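Long-range contacts in TATA-box-binding protein (Methanococcus jannaschii, PDB 2Z8U), which probably binds the TATA box of archaeal promoters as a general factor that helps start transcription by RNA polymerase: residues 57-61 with 71-75; 11-16 with 111-115; 22-28 with 98-104; 148-152 with 162-166. One frame throughout, in Å; residues are numbered along the deposited sequence.

In the fold
All four contacts lie along the continuous antiparallel sheet of the TBP saddle. Contacts 1 and 4 are equivalent hairpin pairings in repeats 1 and 2, their centres about 19 Å apart with nearest atoms about 11 Å apart. Contacts 2 and 3 both use strand 14-23, near its two ends; their centres are about 32 Å apart, on opposite sides of the chain's centre. Contact 2 joins the repeats and touches contact 4, 12 Å away between centres, where I13 and A111 meet I162 and A111 also packs on L165. It meets contact 1 more lightly, K75 packing on I15 and V16. Contacts 1, 2 and 4 also touch a second subunit.

Contact 1 of 4, residues 57-61 with 71-75; sequences PKVAL and CTGAK
A60 and T72 form the antiparallel hydrogen-bonded pair of the hairpin made by strands 59-63 and 68-72 of the first TBP repeat. A60 N reaches T72 O at 2.9 Å, and T72 N returns to A60 O at 3.0 Å. On the face carrying these two residues, the A60 methyl meets the T72 methyl, CB to CG2 3.7 Å. The other face belongs to the non-hydrogen-bonded pair L61 and C71, where L61 CG approaches C71 CB at 4.3 Å. Beyond the paired residues V59 takes over: with CG1 set beside its own backbone N (chi1 -60°), that methyl covers the start of A74, 3.5 Å from A74 N and 3.9 Å from A74 CB. G73 carries the chain past this point at a positive phi (105°), a region glycine enters readily. K58 centres an inverse gamma turn following the cis peptide before P57. V59, L61 and A74 face helix 77-94, strand 50-54 lies beyond 57-61, and strand 14-23 flanks C71 and A74. The A60 and T72 face is on the concave side of the saddle, which binds DNA in TBP relatives and probably does so here; in this assembly it packs against L126 of the second subunit.

Contact 2 of 4, residues 11-16 with 111-115; sequences PEIKIV and ATADL
The seam between the two TBP repeats, where their first strands run antiparallel, is joined near one of its ends by K14 and T112. Their backbones form a hydrogen-bonded pair: K14 N to T112 O is 2.9 Å, and T112 N to K14 O is also 2.9 Å. The neighbouring non-hydrogen-bonded pair, I15 with A111, puts its side chains on the other face. There the A111 methyl is met by two isoleucine branches, I15 CD1 at 3.9 Å and I13 CG2 at 4.0 Å. I13 sends its two branches to different alanines: CG2, anti to the backbone N, serves A111, while CG1 turns beside that N (chi1 -73°) and carries CD1 to A113 CB at 4.1 Å. On the T112 face, V16 CG2 lies obliquely against the threonine, 3.7 Å from T112 OG1.

Toward the N-terminus direct pairing gives way to water. One water accepts from both E12 N and D114 N, the latter at 2.8 Å, and so bridges two backbone N-H groups where the strands have parted. P11 ends the contact by resting its CB and CG against D114 O, CB at 3.4 Å.

Helix 168-183 covers the apolar face, meeting P11, I13, A113 and L115. Strand 159-163 pairs with 105-114 on the side away from 11-16, and at the other face V16 and T112 touch E134 and Q137 of the second subunit.

Contact 3 of 4, residues 22-28 with 98-104; sequences TKIGDNI and VIENPEI
T22 stands with its hydroxyl against the carbonyl of E103 and its carbon side against I104, crossing both P102 and I104 at a slant. OG1 is anti to the backbone N (chi1 -169°), which aims it at E103 O; it donates over 2.8 Å, from above the carbonyl plane, 55° out of it. P102 lies alongside the same oxygen, its ring carbon CB 3.3 Å from T22 OG1. Next to the proline, the I104 CD1 methyl reaches T22 CB at 3.8 Å and is about as near to CG2, although the CA-CB bond of I104 points away from 22-28.

Farther along, the carbonyl of I24 is the second point of attachment. I99 N donates to I24 O at 2.6 Å, straight at the hydrogen but again from above the carbonyl plane. The I99 side chain then folds over this peptide, CB and CG1 against the I24 carbonyl and CD1 4.0 Å from G25 N. V98 closes the opposite end: its CG1 approaches I28 CD1 at 4.3 Å and more distantly touches I24 CD1. I24 and P102 both pack on I88 of helix 77-94, and E100 forms a salt bridge with K92.

Two hydrogen bonds, one from a side chain and one from the backbone, thus pin the linker between the repeats to the end of strand 14-23 without regular strand pairing. Both acceptors are main-chain carbonyls; carbons of V98 and I99 lie close to that of I24. G25 N, buried by the contact, has no partner in the model, which probably costs some energy.

Contact 4 of 4, residues 148-152 with 162-166; sequences PKVVV and ITGLK
V150 is the main bump of this hairpin, strands 149-154 and 159-163 of the second TBP repeat, fitting the hollow between I162 and L165 against the T163 carbonyl. Its CB lies 3.2 Å from T163 O, and its two methyls diverge: CG1, set beside the backbone N (chi1 -64°), meets L165 CD2 at 3.7 Å, while CG2 turns to I162 CG2 at 3.9 Å. L165 reaches the valine with the end of its side chain, so the hollow is walled by branches from residues three apart. V152 adds a looser contact on I162 CG1.

The backbone frame is the hydrogen-bonded pair V151 and T163. T163 N meets V151 O at 2.8 Å, and V151 N comes to T163 O at 3.0 Å. T163 OG1, turned between its own N and carbonyl carbon (chi1 69°), lies 3.5 Å from V151 CB and adds a weak bond to V151 O. Where the strands part at G164, whose phi is positive, a water donates to both K149 O and G164 O, bridging two acceptors that have no bond to each other.

Helix 168-183 backs V152, I162 and L165, strand 141-146 lies against V150 and V152, and strand 105-114 flanks L165. The V151 and T163 face is on the saddle's concave side, the DNA-binding side in TBP relatives; here R144 of the second subunit packs on V151 and hydrogen-bonds K149 O.

Contact 1 of 4, residues 57-61 with 71-75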
loop_
_atom_site.group_PDB
_atom_site.type_symbol
_atom_site.label_atom_id
_atom_site.label_comp_id
_atom_site.label_asym_id
_atom_site.label_seq_id
_atom_site.Cartn_x
_atom_site.Cartn_y
_atom_site.Cartn_z
ATOM N N PRO B 57 -0.029 -45.778 7.101
ATOM C CA PRO B 57 -0.226 -45.163 5.781
ATOM C C PRO B 57 0.754 -43.986 5.614
ATOM O O PRO B 57 1.419 -43.619 6.579
ATOM C CB PRO B 57 -1.675 -44.669 5.845
ATOM C CG PRO B 57 -1.893 -44.343 7.304
ATOM C CD PRO B 57 -1.012 -45.293 8.094
ATOM N N LYS B 58 0.865 -43.438 4.402
ATOM C CA LYS B 58 1.777 -42.322 4.136
ATOM C C LYS B 58 1.225 -41.044 4.783
ATOM O O LYS B 58 0.574 -40.232 4.123
ATOM C CB LYS B 58 1.944 -42.125 2.629
ATOM C CG LYS B 58 3.300 -41.560 2.182
ATOM C CD LYS B 58 3.403 -41.449 0.640
ATOM C CE LYS B 58 3.623 -42.810 -0.054
ATOM N NZ LYS B 58 3.749 -42.713 -1.544
ATOM N N VAL B 59 1.457 -40.888 6.080
ATOM C CA VAL B 59 1.006 -39.689 6.792
ATOM C C VAL B 59 2.160 -39.124 7.625
ATOM O O VAL B 59 3.060 -39.863 8.030
ATOM C CB VAL B 59 -0.238 -39.952 7.699
ATOM C CG1 VAL B 59 -1.441 -40.462 6.893
ATOM C CG2 VAL B 59 0.092 -40.920 8.829
ATOM N N ALA B 60 2.116 -37.819 7.884
ATOM C CA ALA B 60 3.138 -37.158 8.668
ATOM C C ALA B 60 2.483 -36.384 9.805
ATOM O O ALA B 60 1.390 -35.822 9.646
ATOM C CB ALA B 60 3.957 -36.216 7.785
ATOM N N LEU B 61 3.160 -36.355 10.941
ATOM C CA LEU B 61 2.651 -35.636 12.105
ATOM C C LEU B 61 3.694 -34.630 12.562
ATOM O O LEU B 61 4.895 -34.910 12.521
ATOM C CB LEU B 61 2.326 -36.614 13.250
ATOM C CG LEU B 61 1.203 -37.655 13.044
ATOM C CD1 LEU B 61 1.747 -38.961 12.470
ATOM C CD2 LEU B 61 0.563 -37.943 14.369
ATOM N N CYS B 71 -1.419 -32.945 11.244
ATOM C CA CYS B 71 -1.225 -34.204 10.537
ATOM C C CYS B 71 -1.687 -34.060 9.095
ATOM O O CYS B 71 -2.799 -33.606 8.835
ATOM C CB CYS B 71 -1.970 -35.354 11.252
ATOM S SG CYS B 71 -2.086 -36.903 10.319
ATOM N N THR B 72 -0.802 -34.453 8.179
ATOM C CA THR B 72 -1.010 -34.331 6.745
ATOM C C THR B 72 -0.872 -35.711 6.108
ATOM O O THR B 72 -0.271 -36.611 6.693
ATOM C CB THR B 72 0.047 -33.344 6.153
ATOM O OG1 THR B 72 -0.261 -33.073 4.789
ATOM C CG2 THR B 72 1.439 -33.920 6.247
ATOM N N GLY B 73 -1.446 -35.881 4.917
ATOM C CA GLY B 73 -1.222 -37.075 4.125
ATOM C C GLY B 73 -2.372 -38.056 4.113
ATOM O O GLY B 73 -2.493 -38.857 3.174
ATOM N N ALA B 74 -3.206 -38.023 5.155
ATOM C CA ALA B 74 -4.330 -38.953 5.261
ATOM C C ALA B 74 -5.384 -38.689 4.177
ATOM O O ALA B 74 -5.563 -37.552 3.744
ATOM C CB ALA B 74 -4.951 -38.870 6.632
ATOM N N LYS B 75 -6.062 -39.748 3.762
ATOM C CA LYS B 75 -7.094 -39.681 2.736
ATOM C C LYS B 75 -8.403 -39.162 3.339
ATOM O O LYS B 75 -9.250 -38.629 2.623
ATOM C CB LYS B 75 -7.331 -41.059 2.090
ATOM C CG LYS B 75 -6.155 -41.659 1.300
ATOM C CD LYS B 75 -6.607 -42.919 0.519
ATOM C CE LYS B 75 -5.432 -43.667 -0.097
ATOM N NZ LYS B 75 -5.858 -44.666 -1.127
#

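Contact 2 of 4, residues 11-16 with 111-115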
loop_
_atom_site.group_PDB
_atom_site.type_symbol
_atom_site.label_atom_id
_atom_site.label_comp_id
_atom_site.label_asym_id
_atom_site.label_seq_id
_atom_site.Cartn_x
_atom_site.Cartn_y
_atom_site.Cartn_z
ATOM N N PRO B 11 -20.827 -34.392 -12.266
ATOM C CA PRO B 11 -19.660 -34.041 -11.473
ATOM C C PRO B 11 -19.885 -34.382 -10.001
ATOM O O PRO B 11 -20.909 -34.009 -9.417
ATOM C CB PRO B 11 -19.548 -32.528 -11.663
ATOM C CG PRO B 11 -20.124 -32.284 -13.014
ATOM C CD PRO B 11 -21.185 -33.336 -13.234
ATOM N N GLU B 12 -18.925 -35.096 -9.419
ATOM C CA GLU B 12 -19.009 -35.493 -8.024
ATOM C C GLU B 12 -17.694 -35.213 -7.311
ATOM O O GLU B 12 -16.637 -35.312 -7.923
ATOM C CB GLU B 12 -19.353 -36.985 -7.951
ATOM C CG GLU B 12 -19.964 -37.409 -6.638
ATOM C CD GLU B 12 -20.454 -38.856 -6.637
ATOM O OE1 GLU B 12 -20.534 -39.424 -5.538
ATOM O OE2 GLU B 12 -20.738 -39.421 -7.709
ATOM N N ILE B 13 -17.775 -34.876 -6.019
ATOM C CA ILE B 13 -16.620 -34.583 -5.179
ATOM C C ILE B 13 -15.946 -35.860 -4.670
ATOM O O ILE B 13 -16.614 -36.758 -4.152
ATOM C CB ILE B 13 -17.044 -33.689 -3.956
ATOM C CG1 ILE B 13 -17.333 -32.245 -4.397
ATOM C CG2 ILE B 13 -16.062 -33.799 -2.773
ATOM C CD1 ILE B 13 -16.183 -31.513 -5.116
ATOM N N LYS B 14 -14.630 -35.933 -4.837
ATOM C CA LYS B 14 -13.805 -36.958 -4.187
ATOM C C LYS B 14 -12.803 -36.262 -3.293
ATOM O O LYS B 14 -12.093 -35.368 -3.755
ATOM C CB LYS B 14 -13.070 -37.797 -5.242
ATOM C CG LYS B 14 -12.015 -38.740 -4.650
ATOM C CD LYS B 14 -11.546 -39.783 -5.672
ATOM C CE LYS B 14 -10.621 -40.829 -5.024
ATOM N NZ LYS B 14 -11.037 -41.207 -3.628
ATOM N N ILE B 15 -12.741 -36.658 -2.013
ATOM C CA ILE B 15 -11.763 -36.099 -1.089
ATOM C C ILE B 15 -10.478 -36.892 -1.298
ATOM O O ILE B 15 -10.489 -38.138 -1.321
ATOM C CB ILE B 15 -12.244 -36.189 0.374
ATOM C CG1 ILE B 15 -13.608 -35.488 0.534
ATOM C CG2 ILE B 15 -11.165 -35.673 1.353
ATOM C CD1 ILE B 15 -13.603 -34.020 0.195
ATOM N N VAL B 16 -9.393 -36.178 -1.535
ATOM C CA VAL B 16 -8.138 -36.830 -1.873
ATOM C C VAL B 16 -7.208 -36.789 -0.680
ATOM O O VAL B 16 -6.488 -37.748 -0.411
ATOM C CB VAL B 16 -7.499 -36.256 -3.165
ATOM C CG1 VAL B 16 -6.061 -36.730 -3.315
ATOM C CG2 VAL B 16 -8.305 -36.702 -4.395
ATOM N N ALA B 111 -10.186 -31.590 -2.508
ATOM C CA ALA B 111 -11.246 -32.318 -3.188
ATOM C C ALA B 111 -11.006 -32.142 -4.683
ATOM O O ALA B 111 -10.510 -31.089 -5.139
ATOM C CB ALA B 111 -12.589 -31.767 -2.823
ATOM N N THR B 112 -11.362 -33.178 -5.440
ATOM C CA THR B 112 -11.296 -33.119 -6.893
ATOM C C THR B 112 -12.651 -33.495 -7.501
ATOM O O THR B 112 -13.478 -34.213 -6.887
ATOM C CB THR B 112 -10.192 -34.045 -7.471
ATOM O OG1 THR B 112 -10.465 -35.414 -7.114
ATOM C CG2 THR B 112 -8.790 -33.643 -6.936
ATOM N N ALA B 113 -12.874 -32.968 -8.705
ATOM C CA ALA B 113 -14.058 -33.287 -9.473
ATOM C C ALA B 113 -13.732 -33.102 -10.956
ATOM O O ALA B 113 -12.684 -32.595 -11.322
ATOM C CB ALA B 113 -15.225 -32.425 -9.048
ATOM N N ASP B 114 -14.622 -33.565 -11.816
ATOM C CA ASP B 114 -14.398 -33.400 -13.237
ATOM C C ASP B 114 -15.596 -32.680 -13.801
ATOM O O ASP B 114 -16.740 -33.050 -13.519
ATOM C CB ASP B 114 -14.148 -34.753 -13.914
ATOM C CG ASP B 114 -12.705 -35.212 -13.765
ATOM O OD1 ASP B 114 -11.837 -34.741 -14.510
ATOM O OD2 ASP B 114 -12.418 -36.045 -12.899
ATOM N N LEU B 115 -15.328 -31.603 -14.540
ATOM C CA LEU B 115 -16.409 -30.762 -15.069
ATOM C C LEU B 115 -17.281 -31.502 -16.094
ATOM O O LEU B 115 -18.453 -31.181 -16.241
ATOM C CB LEU B 115 -15.851 -29.496 -15.716
ATOM C CG LEU B 115 -15.240 -28.394 -14.829
ATOM C CD1 LEU B 115 -14.762 -27.258 -15.731
ATOM C CD2 LEU B 115 -16.234 -27.881 -13.784
HETATM O O HOH W 1 -16.424 -35.448 -10.928
#

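Contact 3 of 4, residues 22-28 with 98-104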
loop_
_atom_site.group_PDB
_atom_site.type_symbol
_atom_site.label_atom_id
_atom_site.label_comp_id
_atom_site.label_asym_id
_atom_site.label_seq_id
_atom_site.Cartn_x
_atom_site.Cartn_y
_atom_site.Cartn_z
ATOM N N THR B 22 -5.129 -31.691 16.365
ATOM C CA THR B 22 -5.682 -32.069 17.633
ATOM C C THR B 22 -4.706 -31.655 18.739
ATOM O O THR B 22 -3.675 -31.027 18.460
ATOM C CB THR B 22 -6.024 -33.590 17.688
ATOM O OG1 THR B 22 -6.796 -33.845 18.857
ATOM C CG2 THR B 22 -4.760 -34.460 17.724
ATOM N N LYS B 23 -5.061 -31.969 19.979
ATOM C CA LYS B 23 -4.183 -31.782 21.109
ATOM C C LYS B 23 -4.093 -33.117 21.847
ATOM O O LYS B 23 -5.113 -33.691 22.213
ATOM C CB LYS B 23 -4.723 -30.676 22.018
ATOM C CG LYS B 23 -3.734 -30.275 23.131
ATOM C CD LYS B 23 -4.137 -28.934 23.749
ATOM C CE LYS B 23 -3.069 -28.450 24.730
ATOM N NZ LYS B 23 -2.925 -26.973 24.592
ATOM N N ILE B 24 -2.883 -33.621 22.046
ATOM C CA ILE B 24 -2.711 -34.950 22.640
ATOM C C ILE B 24 -2.224 -34.935 24.114
ATOM O O ILE B 24 -2.067 -35.983 24.732
ATOM C CB ILE B 24 -1.804 -35.891 21.729
ATOM C CG1 ILE B 24 -0.325 -35.456 21.739
ATOM C CG2 ILE B 24 -2.418 -36.016 20.299
ATOM C CD1 ILE B 24 0.618 -36.437 21.003
ATOM N N GLY B 25 -1.987 -33.749 24.658
ATOM C CA GLY B 25 -1.447 -33.609 26.012
ATOM C C GLY B 25 -1.125 -32.157 26.276
ATOM O O GLY B 25 -1.562 -31.305 25.523
ATOM N N ASP B 26 -0.334 -31.876 27.320
ATOM C CA ASP B 26 -0.196 -30.508 27.875
ATOM C C ASP B 26 1.207 -29.879 27.892
ATOM O O ASP B 26 1.335 -28.640 27.901
ATOM C CB ASP B 26 -0.719 -30.468 29.329
ATOM C CG ASP B 26 -2.198 -30.882 29.453
ATOM O OD1 ASP B 26 -3.063 -30.399 28.671
ATOM O OD2 ASP B 26 -2.496 -31.679 30.381
ATOM N N ASN B 27 2.237 -30.708 27.992
ATOM C CA ASN B 27 3.604 -30.238 28.205
ATOM C C ASN B 27 4.482 -31.439 27.888
ATOM O O ASN B 27 5.143 -32.005 28.762
ATOM C CB ASN B 27 3.779 -29.731 29.658
ATOM C CG ASN B 27 5.223 -29.364 30.015
ATOM O OD1 ASN B 27 6.013 -28.919 29.176
ATOM N ND2 ASN B 27 5.562 -29.545 31.289
ATOM N N ILE B 28 4.464 -31.795 26.608
ATOM C CA ILE B 28 4.996 -33.050 26.092
ATOM C C ILE B 28 6.513 -32.955 25.974
ATOM O O ILE B 28 7.046 -31.990 25.421
ATOM C CB ILE B 28 4.411 -33.376 24.677
ATOM C CG1 ILE B 28 2.881 -33.152 24.606
ATOM C CG2 ILE B 28 4.847 -34.787 24.214
ATOM C CD1 ILE B 28 2.004 -34.408 24.690
ATOM N N VAL B 98 -0.372 -38.677 27.939
ATOM C CA VAL B 98 -1.158 -38.277 26.746
ATOM C C VAL B 98 -2.656 -38.452 26.944
ATOM O O VAL B 98 -3.098 -39.225 27.790
ATOM C CB VAL B 98 -0.688 -38.992 25.425
ATOM C CG1 VAL B 98 0.682 -38.510 24.992
ATOM C CG2 VAL B 98 -0.693 -40.491 25.581
ATOM N N ILE B 99 -3.444 -37.690 26.182
ATOM C CA ILE B 99 -4.891 -37.812 26.154
ATOM C C ILE B 99 -5.158 -38.970 25.191
ATOM O O ILE B 99 -4.668 -38.946 24.071
ATOM C CB ILE B 99 -5.536 -36.490 25.589
ATOM C CG1 ILE B 99 -5.271 -35.311 26.544
ATOM C CG2 ILE B 99 -7.055 -36.643 25.296
ATOM C CD1 ILE B 99 -5.715 -33.932 25.992
ATOM N N GLU B 100 -5.928 -39.968 25.616
ATOM C CA GLU B 100 -6.184 -41.145 24.770
ATOM C C GLU B 100 -7.352 -40.999 23.812
ATOM O O GLU B 100 -7.455 -41.761 22.834
ATOM C CB GLU B 100 -6.425 -42.377 25.634
ATOM C CG GLU B 100 -5.154 -42.952 26.210
ATOM C CD GLU B 100 -5.384 -44.323 26.756
ATOM O OE1 GLU B 100 -5.603 -45.256 25.945
ATOM O OE2 GLU B 100 -5.357 -44.462 27.996
ATOM N N ASN B 101 -8.237 -40.046 24.110
ATOM C CA ASN B 101 -9.427 -39.811 23.304
ATOM C C ASN B 101 -9.536 -38.414 22.679
ATOM O O ASN B 101 -10.579 -37.753 22.870
ATOM C CB ASN B 101 -10.681 -40.088 24.138
ATOM C CG ASN B 101 -10.746 -39.243 25.427
ATOM O OD1 ASN B 101 -9.715 -38.777 25.954
ATOM N ND2 ASN B 101 -11.970 -39.054 25.946
ATOM N N PRO B 102 -8.524 -37.991 21.882
ATOM C CA PRO B 102 -8.561 -36.605 21.409
ATOM C C PRO B 102 -9.557 -36.425 20.273
ATOM O O PRO B 102 -9.802 -37.364 19.507
ATOM C CB PRO B 102 -7.119 -36.366 20.918
ATOM C CG PRO B 102 -6.669 -37.695 20.425
ATOM C CD PRO B 102 -7.343 -38.715 21.346
ATOM N N GLU B 103 -10.160 -35.240 20.172
ATOM C CA GLU B 103 -11.034 -34.946 19.048
ATOM C C GLU B 103 -10.213 -34.444 17.856
ATOM O O GLU B 103 -9.402 -33.519 17.984
ATOM C CB GLU B 103 -12.121 -33.946 19.461
ATOM C CG GLU B 103 -12.957 -33.494 18.311
ATOM C CD GLU B 103 -14.019 -32.518 18.725
ATOM O OE1 GLU B 103 -14.032 -32.114 19.901
ATOM O OE2 GLU B 103 -14.825 -32.146 17.845
ATOM N N ILE B 104 -10.368 -35.100 16.710
ATOM C CA ILE B 104 -9.621 -34.746 15.519
ATOM C C ILE B 104 -10.414 -33.697 14.710
ATOM O O ILE B 104 -11.563 -33.958 14.351
ATOM C CB ILE B 104 -9.361 -36.004 14.662
ATOM C CG1 ILE B 104 -8.712 -37.133 15.498
ATOM C CG2 ILE B 104 -8.584 -35.650 13.382
ATOM C CD1 ILE B 104 -7.458 -36.778 16.249
#

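Contact 4 of 4, residues 148-152 with 162-166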
loop_
_atom_site.group_PDB
_atom_site.type_symbol
_atom_site.label_atom_id
_atom_site.label_comp_id
_atom_site.label_asym_id
_atom_site.label_seq_id
_atom_site.Cartn_x
_atom_site.Cartn_y
_atom_site.Cartn_z
ATOM N N PRO B 148 -18.159 -21.269 -0.020
ATOM C CA PRO B 148 -17.233 -21.366 1.103
ATOM C C PRO B 148 -15.902 -20.716 0.747
ATOM O O PRO B 148 -15.624 -20.465 -0.435
ATOM C CB PRO B 148 -17.072 -22.882 1.306
ATOM C CG PRO B 148 -17.390 -23.480 -0.004
ATOM C CD PRO B 148 -18.423 -22.583 -0.638
ATOM N N LYS B 149 -15.105 -20.421 1.763
ATOM C CA LYS B 149 -13.806 -19.781 1.560
ATOM C C LYS B 149 -12.829 -20.831 1.060
ATOM O O LYS B 149 -12.216 -21.548 1.852
ATOM C CB LYS B 149 -13.322 -19.151 2.867
ATOM C CG LYS B 149 -11.922 -18.559 2.803
ATOM C CD LYS B 149 -11.441 -18.166 4.205
ATOM C CE LYS B 149 -9.972 -17.738 4.157
ATOM N NZ LYS B 149 -9.430 -17.557 5.537
ATOM N N VAL B 150 -12.719 -20.943 -0.265
ATOM C CA VAL B 150 -11.885 -21.970 -0.891
ATOM C C VAL B 150 -11.075 -21.403 -2.052
ATOM O O VAL B 150 -11.380 -20.333 -2.565
ATOM C CB VAL B 150 -12.715 -23.181 -1.379
ATOM C CG1 VAL B 150 -13.377 -23.887 -0.181
ATOM C CG2 VAL B 150 -13.749 -22.765 -2.396
ATOM N N VAL B 151 -10.042 -22.133 -2.452
ATOM C CA VAL B 151 -9.279 -21.817 -3.645
ATOM C C VAL B 151 -9.521 -22.930 -4.607
ATOM O O VAL B 151 -9.400 -24.108 -4.250
ATOM C CB VAL B 151 -7.757 -21.667 -3.366
ATOM C CG1 VAL B 151 -6.960 -21.538 -4.704
ATOM C CG2 VAL B 151 -7.533 -20.472 -2.504
ATOM N N VAL B 152 -9.903 -22.568 -5.827
ATOM C CA VAL B 152 -10.229 -23.566 -6.857
ATOM C C VAL B 152 -9.213 -23.467 -7.997
ATOM O O VAL B 152 -8.826 -22.372 -8.382
ATOM C CB VAL B 152 -11.655 -23.353 -7.415
ATOM C CG1 VAL B 152 -12.008 -24.439 -8.462
ATOM C CG2 VAL B 152 -12.692 -23.357 -6.267
ATOM N N ILE B 162 -10.350 -28.401 -5.494
ATOM C CA ILE B 162 -10.800 -27.411 -4.524
ATOM C C ILE B 162 -9.969 -27.556 -3.245
ATOM O O ILE B 162 -9.842 -28.670 -2.726
ATOM C CB ILE B 162 -12.303 -27.582 -4.225
ATOM C CG1 ILE B 162 -13.117 -27.579 -5.536
ATOM C CG2 ILE B 162 -12.792 -26.486 -3.293
ATOM C CD1 ILE B 162 -14.534 -28.093 -5.380
ATOM N N THR B 163 -9.381 -26.452 -2.763
ATOM C CA THR B 163 -8.558 -26.484 -1.540
ATOM C C THR B 163 -9.067 -25.481 -0.514
ATOM O O THR B 163 -9.880 -24.614 -0.835
ATOM C CB THR B 163 -7.047 -26.258 -1.835
ATOM O OG1 THR B 163 -6.819 -24.905 -2.255
ATOM C CG2 THR B 163 -6.552 -27.173 -2.957
ATOM N N GLY B 164 -8.605 -25.591 0.729
ATOM C CA GLY B 164 -9.046 -24.672 1.769
ATOM C C GLY B 164 -10.331 -25.104 2.447
ATOM O O GLY B 164 -10.875 -24.388 3.294
ATOM N N LEU B 165 -10.794 -26.299 2.099
ATOM C CA LEU B 165 -12.042 -26.864 2.619
ATOM C C LEU B 165 -12.014 -27.286 4.078
ATOM O O LEU B 165 -11.040 -27.870 4.530
ATOM C CB LEU B 165 -12.399 -28.099 1.811
ATOM C CG LEU B 165 -12.916 -27.815 0.413
ATOM C CD1 LEU B 165 -12.733 -29.045 -0.454
ATOM C CD2 LEU B 165 -14.364 -27.399 0.509
ATOM N N LYS B 166 -13.115 -27.031 4.785
ATOM C CA LYS B 166 -13.288 -27.470 6.174
ATOM C C LYS B 166 -14.233 -28.659 6.296
ATOM O O LYS B 166 -14.332 -29.277 7.366
ATOM C CB LYS B 166 -13.791 -26.314 7.038
ATOM C CG LYS B 166 -12.928 -25.064 6.925
ATOM C CD LYS B 166 -11.720 -25.172 7.839
ATOM C CE LYS B 166 -10.751 -24.010 7.623
ATOM N NZ LYS B 166 -9.578 -24.145 8.515
HETATM O O HOH W 2 -13.126 -22.976 4.036
#